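Side-chain contacts in 2-(3-amino-3-carboxypropyl)histidine synthase (Pyrococcus horikoshii, PDB 3LZD), which catalyses the first step of diphthamide biosynthesis, using a [4Fe-4S] cluster to transfer the 3-amino-3-carboxypropyl group of S-adenosylmethionine to a histidine of elongation factor 2: residues L47-R52 and F370-H375; V58-P63 and E71-F76; E83-G88 and V105-L110; V305-L310 and E316-V321. One frame throughout, in Å; residues are numbered along the deposited sequence.

Overall arrangement
Within the chain, contacts 1, 2 and 3 are grouped on one mixed sheet, whereas contact 4 belongs to a different, parallel sheet. Contacts 2 and 3 have centres 9 Å apart and share the main-chain pairing of strands 57-61 and 83-87. Contact 1 touches both through helix 43-52, with Leu47 against Phe76 and Leu50 against Ala109; its centre lies 14 Å from that of contact 2. Contact 4 is remote, with nearest atoms about 13 Å from contact 3, and of the four it alone lies near the metal site: the side chain of Val320 is about 9 Å from the iron-sulfur cluster. Contacts 2, 3 and 4 each also touch the second subunit.

Contact 1 (L47-R52 and F370-H375); sequences LKELKR and FGISIH
Two methyl groups of Ile374 rest on an ion pair of the neighbouring helix, Glu49 with Arg52, and so illustrate how a surface salt bridge can be laid against an aliphatic strand residue. CD1 of Ile374 is 3.8 Å from NH1 of Arg52, meeting the guanidinium group at a slant, and the branch methyl CG2 of Ile374 stands 4.1 Å from OE1 of Glu49. Two residues earlier, just before the strand begins, CD1 of Ile372 comes to 4.4 Å from CG of Glu49. The glutamate thus spans both isoleucines, with its methylene near one and its carboxylate near the other. Arg52 starts out extended, CG lying opposite the backbone N (chi1 -174°), and then bends at chi3 (62°), which brings its nitrogens back to Glu49 one helical turn away. NE of Arg52 reaches OE1 of Glu49 at 3.1 Å and NH1 of Arg52 reaches the same oxygen at 2.9 Å. Both arrive from one face of the carboxylate, and this side-on double grip limits rotation of the guanidinium group. An alanine at Glu49 would take away the carboxylate that Arg52 grips, and the guanidinium group would probably be set free to swing off Ile374. Farther in, Leu50 and Ile374 both rest on Ile127 of strand 126-130, to which strand 373-375 pairs antiparallel at the border of the sheet, while Leu47 packs on Leu77 of helix 67-78.

Contact 2 (V58-P63 and E71-F76); sequences VLIQSP and EELAGF
Ile60 carries the whole strand side of this contact, and a single methyl, CD1, does the touching. It enters the helix surface between two consecutive residues: CD1 of Ile60 lies 4.0 Å from CD2 of Leu73 and equally 4.0 Å from CG of Leu73, while on the other residue CD1 of Ile60 is 4.2 Å from CB of Ala74. The same methyl also comes within 4.2 Å of the backbone N of Ala74, so the small alanine lets the isoleucine tip approach the helix main chain. An extended end explains the reach: the chi2 of Ile60 (-177°) carries CD1 out from the strand to the helix. Leu73 slants across that tip, its CG placed opposite its own backbone N (chi1 170°). These three residues are buried, and the side-chain packing between them is apolar. Beyond Ala74 the contact thins out. Gly75 is partly exposed and makes no contact with the strand segment, and Glu71 leaves the contact to form a salt bridge with Arg298 of the second subunit. Behind the tight part, Ile60 and Ala74 both rest on Val84, a residue of the next strand. Strand 57-61, helix 67-78 and strand 83-87 make up a beta-alpha-beta crossover, in which apolar strand residues meet the inner face of the connecting helix.

Contact 3 (E83-G88 and V105-L110); sequences EVFLHG and VGCDAL
A Schellman motif closes helix 99-104, with Gly106 at positive phi as its C-prime residue, and the residues on either side of that glycine, Val105 and Cys107, are set against the ring of Phe85 on strand 83-87. One side of the ring does most of the work. CD1 of Phe85 lies 3.7 Å from SG of Cys107 and 4.0 Å from CG2 of Val105, while the adjacent CE1 of Phe85 comes to 3.8 Å from the carbonyl O of Val105. That oxygen lies at the ring edge, near its plane. The sulfur comes in at a slant: SG of Cys107 is 4.6 Å from the centroid of the Phe85 ring and 48° off its normal, a sulfur-aromatic contact. Phe85 has CG opposite its carbonyl carbon (chi1 -65°), from where the ring points across to the helix end. Phe85 and Cys107 both also touch Leu59, so the ring and the thiol meet over strand 57-61, which lies between 83-87 and 109-114. The carboxylate of Asp108 accepts from the backbone N of Lys56 and of Arg57, tying the turn to the start of that strand. Strand 83-87 is outermost within its own chain, yet Phe85, Leu86 and His87 pair in parallel with a strand of the second subunit. This is an alpha/beta sheet continued across a homodimer interface, with a helix terminus packed on the strand at the interface.

Contact 4 (V305-L310 and E316-V321); sequences VNYHKL and EAYVVV
Leu310 and Tyr307, both on the short helix, reach the Tyr318 ring from the same side of its plane. CD1 of Leu310 sits over one face, 4.2 Å from the centroid of the Tyr318 ring and 23° off its normal, a CH-pi contact displaced toward the rim at CE2. Nearer the backbone, CB of Leu310 lies 3.7 Å from OH of Tyr318. From Tyr307, CE1 approaches CE1 of Tyr318 at a slant, 4.2 Å away; the Tyr318 atom lies at the edge of the Tyr307 ring. An alanine in place of Tyr318 would probably open a gap beneath Leu310 and leave Tyr307 without this ring to rest on. Val305 adds a looser apolar touch, its CG1 4.4 Å from CG2 of Val320. The helix belongs to a crossover between parallel strands 296-302 and 317-320, which passes over strand 266-272, where Ile270 touches Val305, Leu310 and Tyr318. Asn306 holds the N-cap: its OD1 accepts from N of Lys309 at 3.2 Å. Farther out, Lys309 forms a salt bridge to Glu89 of the second subunit. At the far end of the strand, the side chain of Val320 is about 6 Å from that of Cys323, a ligand of the iron-sulfur cluster.

Contact 1 (L47-R52 and F370-H375)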
loop_
_atom_site.group_PDB
_atom_site.type_symbol
_atom_site.label_atom_id
_atom_site.label_comp_id
_atom_site.label_asym_id
_atom_site.label_seq_id
_atom_site.Cartn_x
_atom_site.Cartn_y
_atom_site.Cartn_z
ATOM N N LEU A 47 -10.010 -17.341 -21.506
ATOM C CA LEU A 47 -11.190 -18.060 -21.033
ATOM C C LEU A 47 -10.865 -19.553 -21.070
ATOM O O LEU A 47 -11.081 -20.267 -20.087
ATOM C CB LEU A 47 -12.398 -17.760 -21.930
ATOM C CG LEU A 47 -13.745 -18.445 -21.629
ATOM C CD1 LEU A 47 -14.237 -18.073 -20.245
ATOM C CD2 LEU A 47 -14.771 -18.011 -22.665
ATOM N N LYS A 48 -10.311 -20.007 -22.197
ATOM C CA LYS A 48 -9.953 -21.417 -22.369
ATOM C C LYS A 48 -9.094 -21.939 -21.226
ATOM O O LYS A 48 -9.413 -22.970 -20.626
ATOM C CB LYS A 48 -9.214 -21.642 -23.694
ATOM N N GLU A 49 -8.005 -21.241 -20.927
ATOM C CA GLU A 49 -7.134 -21.663 -19.839
ATOM C C GLU A 49 -7.839 -21.602 -18.488
ATOM O O GLU A 49 -7.492 -22.343 -17.575
ATOM C CB GLU A 49 -5.874 -20.800 -19.796
ATOM C CG GLU A 49 -4.978 -21.003 -21.006
ATOM C CD GLU A 49 -4.613 -22.462 -21.207
ATOM O OE1 GLU A 49 -3.948 -23.040 -20.317
ATOM O OE2 GLU A 49 -4.999 -23.029 -22.249
ATOM N N LEU A 50 -8.822 -20.718 -18.354
ATOM C CA LEU A 50 -9.553 -20.610 -17.095
ATOM C C LEU A 50 -10.601 -21.734 -16.969
ATOM O O LEU A 50 -10.736 -22.334 -15.899
ATOM C CB LEU A 50 -10.215 -19.234 -16.970
ATOM C CG LEU A 50 -9.314 -18.029 -16.628
ATOM C CD1 LEU A 50 -10.146 -16.759 -16.554
ATOM C CD2 LEU A 50 -8.622 -18.252 -15.288
ATOM N N LYS A 51 -11.323 -22.022 -18.057
ATOM C CA LYS A 51 -12.337 -23.084 -18.056
ATOM C C LYS A 51 -11.646 -24.418 -17.822
ATOM O O LYS A 51 -12.203 -25.318 -17.189
ATOM C CB LYS A 51 -13.081 -23.154 -19.396
ATOM C CG LYS A 51 -14.019 -21.992 -19.707
ATOM C CD LYS A 51 -15.271 -21.998 -18.830
ATOM C CE LYS A 51 -16.355 -21.111 -19.436
ATOM N NZ LYS A 51 -17.551 -20.936 -18.545
ATOM N N ARG A 52 -10.423 -24.528 -18.330
ATOM C CA ARG A 52 -9.624 -25.739 -18.201
ATOM C C ARG A 52 -9.249 -26.058 -16.757
ATOM O O ARG A 52 -9.156 -27.226 -16.386
ATOM C CB ARG A 52 -8.354 -25.624 -19.045
ATOM C CG ARG A 52 -7.516 -26.897 -19.108
ATOM C CD ARG A 52 -6.300 -26.715 -20.018
ATOM N NE ARG A 52 -5.410 -25.672 -19.519
ATOM C CZ ARG A 52 -4.755 -25.737 -18.363
ATOM N NH1 ARG A 52 -3.969 -24.734 -17.980
ATOM N NH2 ARG A 52 -4.878 -26.812 -17.593
ATOM N N PHE A 370 5.883 -16.315 -26.235
ATOM C CA PHE A 370 5.621 -14.973 -26.719
ATOM C C PHE A 370 4.110 -14.993 -26.874
ATOM O O PHE A 370 3.572 -15.120 -27.969
ATOM C CB PHE A 370 6.336 -14.735 -28.047
ATOM C CG PHE A 370 7.829 -14.778 -27.927
ATOM C CD1 PHE A 370 8.529 -13.695 -27.416
ATOM C CD2 PHE A 370 8.535 -15.927 -28.276
ATOM C CE1 PHE A 370 9.916 -13.751 -27.252
ATOM C CE2 PHE A 370 9.924 -16.000 -28.114
ATOM C CZ PHE A 370 10.616 -14.909 -27.602
ATOM N N GLY A 371 3.446 -14.894 -25.727
ATOM C CA GLY A 371 2.002 -14.934 -25.660
ATOM C C GLY A 371 1.682 -15.172 -24.192
ATOM O O GLY A 371 2.541 -14.967 -23.327
ATOM N N ILE A 372 0.478 -15.623 -23.880
ATOM C CA ILE A 372 0.177 -15.822 -22.473
ATOM C C ILE A 372 0.831 -17.064 -21.911
ATOM O O ILE A 372 1.217 -17.970 -22.646
ATOM C CB ILE A 372 -1.335 -15.859 -22.212
ATOM C CG1 ILE A 372 -1.958 -17.112 -22.826
ATOM C CG2 ILE A 372 -1.967 -14.616 -22.802
ATOM C CD1 ILE A 372 -3.448 -17.191 -22.604
ATOM N N SER A 373 1.014 -17.076 -20.599
ATOM C CA SER A 373 1.614 -18.226 -19.937
ATOM C C SER A 373 0.801 -18.456 -18.674
ATOM O O SER A 373 0.162 -17.533 -18.170
ATOM C CB SER A 373 3.062 -17.941 -19.543
ATOM O OG SER A 373 3.104 -16.942 -18.539
ATOM N N ILE A 374 0.818 -19.682 -18.173
ATOM C CA ILE A 374 0.090 -19.985 -16.960
ATOM C C ILE A 374 1.047 -20.703 -16.040
ATOM O O ILE A 374 1.711 -21.655 -16.442
ATOM C CB ILE A 374 -1.161 -20.849 -17.227
ATOM C CG1 ILE A 374 -1.892 -21.100 -15.903
ATOM C CG2 ILE A 374 -0.777 -22.152 -17.905
ATOM C CD1 ILE A 374 -3.365 -21.456 -16.065
ATOM N N HIS A 375 1.140 -20.209 -14.811
ATOM C CA HIS A 375 2.036 -20.767 -13.816
ATOM C C HIS A 375 1.295 -21.058 -12.521
ATOM O O HIS A 375 0.280 -20.430 -12.213
ATOM C CB HIS A 375 3.170 -19.784 -13.518
ATOM C CG HIS A 375 4.119 -19.582 -14.659
ATOM N ND1 HIS A 375 5.321 -20.254 -14.757
ATOM C CD2 HIS A 375 4.033 -18.798 -15.763
ATOM C CE1 HIS A 375 5.932 -19.896 -15.874
ATOM N NE2 HIS A 375 5.171 -19.016 -16.503
#

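Contact 2 (V58-P63 and E71-F76)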
loop_
_atom_site.group_PDB
_atom_site.type_symbol
_atom_site.label_atom_id
_atom_site.label_comp_id
_atom_site.label_asym_id
_atom_site.label_seq_id
_atom_site.Cartn_x
_atom_site.Cartn_y
_atom_site.Cartn_z
ATOM N N VAL A 58 -11.908 -14.901 -10.392
ATOM C CA VAL A 58 -10.539 -14.482 -10.679
ATOM C C VAL A 58 -10.273 -13.003 -10.395
ATOM O O VAL A 58 -11.172 -12.169 -10.488
ATOM C CB VAL A 58 -10.177 -14.796 -12.158
ATOM C CG1 VAL A 58 -10.954 -13.885 -13.089
ATOM C CG2 VAL A 58 -8.677 -14.650 -12.379
ATOM N N LEU A 59 -9.030 -12.701 -10.026
ATOM C CA LEU A 59 -8.603 -11.335 -9.744
ATOM C C LEU A 59 -7.712 -10.883 -10.904
ATOM O O LEU A 59 -6.831 -11.625 -11.340
ATOM C CB LEU A 59 -7.799 -11.287 -8.444
ATOM C CG LEU A 59 -7.259 -9.902 -8.052
ATOM C CD1 LEU A 59 -8.421 -8.982 -7.654
ATOM C CD2 LEU A 59 -6.262 -10.042 -6.899
ATOM N N ILE A 60 -7.927 -9.669 -11.397
ATOM C CA ILE A 60 -7.121 -9.171 -12.508
ATOM C C ILE A 60 -6.284 -7.956 -12.127
ATOM O O ILE A 60 -6.846 -6.931 -11.737
ATOM C CB ILE A 60 -8.010 -8.734 -13.694
ATOM C CG1 ILE A 60 -8.902 -9.892 -14.150
ATOM C CG2 ILE A 60 -7.129 -8.265 -14.857
ATOM C CD1 ILE A 60 -9.766 -9.550 -15.363
ATOM N N GLN A 61 -4.960 -8.044 -12.219
ATOM C CA GLN A 61 -4.169 -6.852 -11.925
ATOM C C GLN A 61 -3.725 -6.230 -13.238
ATOM O O GLN A 61 -3.635 -6.915 -14.252
ATOM C CB GLN A 61 -2.952 -7.127 -11.015
ATOM C CG GLN A 61 -2.379 -8.486 -11.017
ATOM C CD GLN A 61 -1.223 -8.632 -10.028
ATOM O OE1 GLN A 61 -0.739 -9.728 -9.810
ATOM N NE2 GLN A 61 -0.771 -7.522 -9.444
ATOM N N SER A 62 -3.466 -4.930 -13.232
ATOM C CA SER A 62 -3.051 -4.262 -14.460
ATOM C C SER A 62 -2.178 -3.033 -14.209
ATOM O O SER A 62 -2.287 -2.382 -13.175
ATOM C CB SER A 62 -4.286 -3.809 -15.231
ATOM O OG SER A 62 -5.068 -2.975 -14.387
ATOM N N PRO A 63 -1.294 -2.712 -15.161
ATOM C CA PRO A 63 -0.417 -1.540 -15.040
ATOM C C PRO A 63 -1.247 -0.342 -15.486
ATOM O O PRO A 63 -2.340 -0.516 -16.025
ATOM C CB PRO A 63 0.721 -1.847 -16.020
ATOM C CG PRO A 63 0.002 -2.586 -17.116
ATOM C CD PRO A 63 -0.912 -3.540 -16.320
ATOM N N GLU A 71 -10.889 -3.880 -17.414
ATOM C CA GLU A 71 -12.349 -3.904 -17.252
ATOM C C GLU A 71 -13.105 -4.555 -18.424
ATOM O O GLU A 71 -14.153 -5.174 -18.214
ATOM C CB GLU A 71 -12.889 -2.484 -16.994
ATOM C CG GLU A 71 -14.427 -2.381 -16.793
ATOM C CD GLU A 71 -15.011 -3.487 -15.895
ATOM O OE1 GLU A 71 -14.367 -3.860 -14.892
ATOM O OE2 GLU A 71 -16.125 -3.977 -16.183
ATOM N N GLU A 72 -12.584 -4.424 -19.643
ATOM C CA GLU A 72 -13.224 -5.033 -20.814
ATOM C C GLU A 72 -13.049 -6.555 -20.727
ATOM O O GLU A 72 -13.958 -7.325 -21.052
ATOM C CB GLU A 72 -12.587 -4.522 -22.111
ATOM N N LEU A 73 -11.869 -6.983 -20.292
ATOM C CA LEU A 73 -11.600 -8.400 -20.150
ATOM C C LEU A 73 -12.521 -8.989 -19.076
ATOM O O LEU A 73 -13.034 -10.095 -19.237
ATOM C CB LEU A 73 -10.143 -8.631 -19.772
ATOM C CG LEU A 73 -9.783 -10.059 -19.367
ATOM C CD1 LEU A 73 -10.116 -11.034 -20.500
ATOM C CD2 LEU A 73 -8.311 -10.116 -19.017
ATOM N N ALA A 74 -12.716 -8.241 -17.991
ATOM C CA ALA A 74 -13.571 -8.668 -16.882
ATOM C C ALA A 74 -15.005 -8.806 -17.373
ATOM O O ALA A 74 -15.671 -9.789 -17.055
ATOM C CB ALA A 74 -13.513 -7.656 -15.714
ATOM N N GLY A 75 -15.471 -7.820 -18.139
ATOM C CA GLY A 75 -16.829 -7.871 -18.668
ATOM C C GLY A 75 -17.009 -9.105 -19.536
ATOM O O GLY A 75 -18.042 -9.787 -19.478
ATOM N N PHE A 76 -15.986 -9.407 -20.335
ATOM C CA PHE A 76 -16.017 -10.564 -21.207
ATOM C C PHE A 76 -16.058 -11.875 -20.414
ATOM O O PHE A 76 -16.840 -12.782 -20.726
ATOM C CB PHE A 76 -14.793 -10.570 -22.126
ATOM C CG PHE A 76 -14.641 -11.841 -22.904
ATOM C CD1 PHE A 76 -15.534 -12.153 -23.932
ATOM C CD2 PHE A 76 -13.657 -12.766 -22.561
ATOM C CE1 PHE A 76 -15.452 -13.368 -24.601
ATOM C CE2 PHE A 76 -13.565 -13.987 -23.226
ATOM C CZ PHE A 76 -14.466 -14.289 -24.249
#

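Contact 3 (E83-G88 and V105-L110)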
loop_
_atom_site.group_PDB
_atom_site.type_symbol
_atom_site.label_atom_id
_atom_site.label_comp_id
_atom_site.label_asym_id
_atom_site.label_seq_id
_atom_site.Cartn_x
_atom_site.Cartn_y
_atom_site.Cartn_z
ATOM N N GLU A 83 -16.796 -15.125 -12.083
ATOM C CA GLU A 83 -16.891 -13.898 -11.305
ATOM C C GLU A 83 -15.515 -13.239 -11.386
ATOM O O GLU A 83 -14.496 -13.906 -11.240
ATOM C CB GLU A 83 -17.264 -14.218 -9.858
ATOM C CG GLU A 83 -17.439 -13.006 -8.957
ATOM C CD GLU A 83 -18.067 -13.368 -7.611
ATOM O OE1 GLU A 83 -17.627 -14.368 -7.004
ATOM O OE2 GLU A 83 -18.990 -12.650 -7.159
ATOM N N VAL A 84 -15.500 -11.934 -11.624
ATOM C CA VAL A 84 -14.252 -11.204 -11.771
ATOM C C VAL A 84 -14.123 -9.988 -10.855
ATOM O O VAL A 84 -15.053 -9.192 -10.734
ATOM C CB VAL A 84 -14.096 -10.728 -13.232
ATOM C CG1 VAL A 84 -12.784 -9.967 -13.413
ATOM C CG2 VAL A 84 -14.162 -11.932 -14.162
ATOM N N PHE A 85 -12.965 -9.878 -10.204
ATOM C CA PHE A 85 -12.633 -8.754 -9.326
ATOM C C PHE A 85 -11.423 -8.058 -9.983
ATOM O O PHE A 85 -10.552 -8.721 -10.555
ATOM C CB PHE A 85 -12.173 -9.224 -7.933
ATOM C CG PHE A 85 -13.227 -9.936 -7.115
ATOM C CD1 PHE A 85 -12.857 -10.609 -5.952
ATOM C CD2 PHE A 85 -14.563 -9.961 -7.503
ATOM C CE1 PHE A 85 -13.796 -11.307 -5.183
ATOM C CE2 PHE A 85 -15.513 -10.658 -6.738
ATOM C CZ PHE A 85 -15.119 -11.334 -5.575
ATOM N N LEU A 86 -11.373 -6.733 -9.905
ATOM C CA LEU A 86 -10.237 -5.993 -10.432
ATOM C C LEU A 86 -9.381 -5.610 -9.240
ATOM O O LEU A 86 -9.910 -5.211 -8.194
ATOM C CB LEU A 86 -10.675 -4.709 -11.119
ATOM C CG LEU A 86 -11.445 -4.891 -12.404
ATOM C CD1 LEU A 86 -11.617 -3.538 -13.054
ATOM C CD2 LEU A 86 -10.674 -5.884 -13.326
ATOM N N HIS A 87 -8.067 -5.744 -9.373
ATOM C CA HIS A 87 -7.195 -5.344 -8.274
ATOM C C HIS A 87 -7.059 -3.829 -8.451
ATOM O O HIS A 87 -6.664 -3.363 -9.515
ATOM C CB HIS A 87 -5.831 -6.025 -8.374
ATOM C CG HIS A 87 -4.981 -5.837 -7.158
ATOM N ND1 HIS A 87 -3.618 -5.654 -7.223
ATOM C CD2 HIS A 87 -5.302 -5.818 -5.843
ATOM C CE1 HIS A 87 -3.135 -5.530 -6.000
ATOM N NE2 HIS A 87 -4.137 -5.625 -5.144
ATOM N N GLY A 88 -7.406 -3.070 -7.414
ATOM C CA GLY A 88 -7.355 -1.619 -7.494
ATOM C C GLY A 88 -5.988 -0.953 -7.458
ATOM O O GLY A 88 -5.843 0.199 -7.892
ATOM N N VAL A 105 -9.405 -12.954 -0.886
ATOM C CA VAL A 105 -10.780 -12.668 -1.232
ATOM C C VAL A 105 -11.407 -13.848 -1.967
ATOM O O VAL A 105 -12.424 -13.716 -2.648
ATOM C CB VAL A 105 -10.892 -11.382 -2.079
ATOM C CG1 VAL A 105 -10.557 -10.177 -1.220
ATOM C CG2 VAL A 105 -9.946 -11.459 -3.285
ATOM N N GLY A 106 -10.782 -15.006 -1.837
ATOM C CA GLY A 106 -11.331 -16.199 -2.455
ATOM C C GLY A 106 -11.332 -16.362 -3.964
ATOM O O GLY A 106 -12.258 -16.957 -4.516
ATOM N N CYS A 107 -10.316 -15.845 -4.646
ATOM C CA CYS A 107 -10.248 -16.030 -6.086
ATOM C C CYS A 107 -9.445 -17.302 -6.285
ATOM O O CYS A 107 -8.463 -17.552 -5.570
ATOM C CB CYS A 107 -9.544 -14.854 -6.766
ATOM S SG CYS A 107 -10.479 -13.335 -6.689
ATOM N N ASP A 108 -9.857 -18.123 -7.240
ATOM C CA ASP A 108 -9.140 -19.355 -7.485
ATOM C C ASP A 108 -8.052 -19.151 -8.529
ATOM O O ASP A 108 -7.313 -20.071 -8.850
ATOM C CB ASP A 108 -10.120 -20.450 -7.903
ATOM C CG ASP A 108 -11.145 -19.957 -8.891
ATOM O OD1 ASP A 108 -12.248 -20.544 -8.950
ATOM O OD2 ASP A 108 -10.841 -18.984 -9.610
ATOM N N ALA A 109 -7.942 -17.938 -9.053
ATOM C CA ALA A 109 -6.910 -17.655 -10.050
ATOM C C ALA A 109 -6.647 -16.161 -10.174
ATOM O O ALA A 109 -7.467 -15.326 -9.774
ATOM C CB ALA A 109 -7.308 -18.239 -11.413
ATOM N N LEU A 110 -5.491 -15.838 -10.740
ATOM C CA LEU A 110 -5.065 -14.456 -10.913
ATOM C C LEU A 110 -4.691 -14.197 -12.380
ATOM O O LEU A 110 -4.051 -15.033 -13.021
ATOM C CB LEU A 110 -3.828 -14.217 -10.039
ATOM C CG LEU A 110 -3.361 -12.846 -9.517
ATOM C CD1 LEU A 110 -1.861 -12.747 -9.732
ATOM C CD2 LEU A 110 -4.090 -11.691 -10.179
#

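Contact 4 (V305-L310 and E316-V321)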
loop_
_atom_site.group_PDB
_atom_site.type_symbol
_atom_site.label_atom_id
_atom_site.label_comp_id
_atom_site.label_asym_id
_atom_site.label_seq_id
_atom_site.Cartn_x
_atom_site.Cartn_y
_atom_site.Cartn_z
ATOM N N VAL A 305 7.121 1.654 -1.310
ATOM C CA VAL A 305 8.158 2.456 -0.680
ATOM C C VAL A 305 8.126 3.907 -1.135
ATOM O O VAL A 305 8.334 4.196 -2.303
ATOM C CB VAL A 305 9.559 1.886 -0.998
ATOM C CG1 VAL A 305 10.643 2.880 -0.589
ATOM C CG2 VAL A 305 9.745 0.550 -0.284
ATOM N N ASN A 306 7.848 4.819 -0.215
ATOM C CA ASN A 306 7.861 6.237 -0.554
ATOM C C ASN A 306 8.190 7.051 0.690
ATOM O O ASN A 306 7.815 6.689 1.808
ATOM C CB ASN A 306 6.535 6.680 -1.178
ATOM C CG ASN A 306 5.394 6.643 -0.210
ATOM O OD1 ASN A 306 5.411 7.328 0.816
ATOM N ND2 ASN A 306 4.379 5.847 -0.528
ATOM N N TYR A 307 8.921 8.136 0.478
ATOM C CA TYR A 307 9.370 9.015 1.547
ATOM C C TYR A 307 8.302 9.572 2.495
ATOM O O TYR A 307 8.498 9.591 3.711
ATOM C CB TYR A 307 10.160 10.182 0.945
ATOM C CG TYR A 307 10.701 11.109 1.992
ATOM C CD1 TYR A 307 11.722 10.699 2.847
ATOM C CD2 TYR A 307 10.152 12.373 2.180
ATOM C CE1 TYR A 307 12.180 11.527 3.868
ATOM C CE2 TYR A 307 10.601 13.204 3.196
ATOM C CZ TYR A 307 11.616 12.775 4.037
ATOM O OH TYR A 307 12.070 13.599 5.049
ATOM N N HIS A 308 7.186 10.033 1.947
ATOM C CA HIS A 308 6.124 10.602 2.769
ATOM C C HIS A 308 5.726 9.770 3.987
ATOM O O HIS A 308 5.471 10.316 5.060
ATOM C CB HIS A 308 4.863 10.853 1.943
ATOM C CG HIS A 308 3.696 11.299 2.770
ATOM N ND1 HIS A 308 3.590 12.579 3.281
ATOM C CD2 HIS A 308 2.621 10.618 3.234
ATOM C CE1 HIS A 308 2.500 12.663 4.023
ATOM N NE2 HIS A 308 1.894 11.488 4.012
ATOM N N LYS A 309 5.645 8.457 3.828
ATOM C CA LYS A 309 5.248 7.619 4.952
ATOM C C LYS A 309 6.312 7.633 6.049
ATOM O O LYS A 309 6.014 7.403 7.227
ATOM C CB LYS A 309 5.029 6.181 4.483
ATOM C CG LYS A 309 4.006 6.016 3.370
ATOM C CD LYS A 309 3.979 4.562 2.900
ATOM C CE LYS A 309 3.030 4.342 1.729
ATOM N NZ LYS A 309 3.130 2.952 1.218
ATOM N N LEU A 310 7.547 7.922 5.658
ATOM C CA LEU A 310 8.669 7.928 6.586
ATOM C C LEU A 310 9.062 9.277 7.194
ATOM O O LEU A 310 9.830 9.310 8.159
ATOM C CB LEU A 310 9.897 7.332 5.887
ATOM C CG LEU A 310 9.680 6.008 5.141
ATOM C CD1 LEU A 310 10.966 5.605 4.437
ATOM C CD2 LEU A 310 9.232 4.933 6.109
ATOM N N GLU A 316 18.121 10.078 9.518
ATOM C CA GLU A 316 18.727 11.153 8.730
ATOM C C GLU A 316 18.985 10.752 7.295
ATOM O O GLU A 316 19.049 11.600 6.413
ATOM C CB GLU A 316 20.058 11.576 9.357
ATOM C CG GLU A 316 19.982 12.033 10.804
ATOM C CD GLU A 316 21.364 12.141 11.440
ATOM O OE1 GLU A 316 21.787 11.184 12.131
ATOM O OE2 GLU A 316 22.032 13.176 11.231
ATOM N N ALA A 317 19.180 9.458 7.070
ATOM C CA ALA A 317 19.417 8.940 5.722
ATOM C C ALA A 317 18.731 7.587 5.573
ATOM O O ALA A 317 18.453 6.906 6.554
ATOM C CB ALA A 317 20.906 8.794 5.457
ATOM N N TYR A 318 18.460 7.194 4.339
ATOM C CA TYR A 318 17.805 5.921 4.123
ATOM C C TYR A 318 18.559 5.049 3.139
ATOM O O TYR A 318 19.335 5.541 2.316
ATOM C CB TYR A 318 16.375 6.143 3.626
ATOM C CG TYR A 318 15.443 6.667 4.696
ATOM C CD1 TYR A 318 15.165 8.028 4.819
ATOM C CD2 TYR A 318 14.870 5.792 5.611
ATOM C CE1 TYR A 318 14.336 8.501 5.844
ATOM C CE2 TYR A 318 14.049 6.242 6.625
ATOM C CZ TYR A 318 13.784 7.591 6.742
ATOM O OH TYR A 318 12.977 8.000 7.774
ATOM N N VAL A 319 18.350 3.745 3.264
ATOM C CA VAL A 319 18.952 2.778 2.362
ATOM C C VAL A 319 17.788 1.915 1.913
ATOM O O VAL A 319 17.126 1.269 2.734
ATOM C CB VAL A 319 19.981 1.856 3.049
ATOM C CG1 VAL A 319 20.553 0.888 2.018
ATOM C CG2 VAL A 319 21.092 2.678 3.672
ATOM N N VAL A 320 17.522 1.927 0.617
ATOM C CA VAL A 320 16.442 1.136 0.076
ATOM C C VAL A 320 17.031 -0.163 -0.422
ATOM O O VAL A 320 17.891 -0.174 -1.307
ATOM C CB VAL A 320 15.729 1.857 -1.096
ATOM C CG1 VAL A 320 14.671 0.949 -1.703
ATOM C CG2 VAL A 320 15.080 3.124 -0.593
ATOM N N VAL A 321 16.578 -1.258 0.175
ATOM C CA VAL A 321 17.035 -2.583 -0.206
ATOM C C VAL A 321 15.846 -3.321 -0.777
ATOM O O VAL A 321 15.325 -4.259 -0.172
ATOM C CB VAL A 321 17.578 -3.354 0.996
ATOM C CG1 VAL A 321 18.090 -4.728 0.548
ATOM C CG2 VAL A 321 18.705 -2.561 1.627
#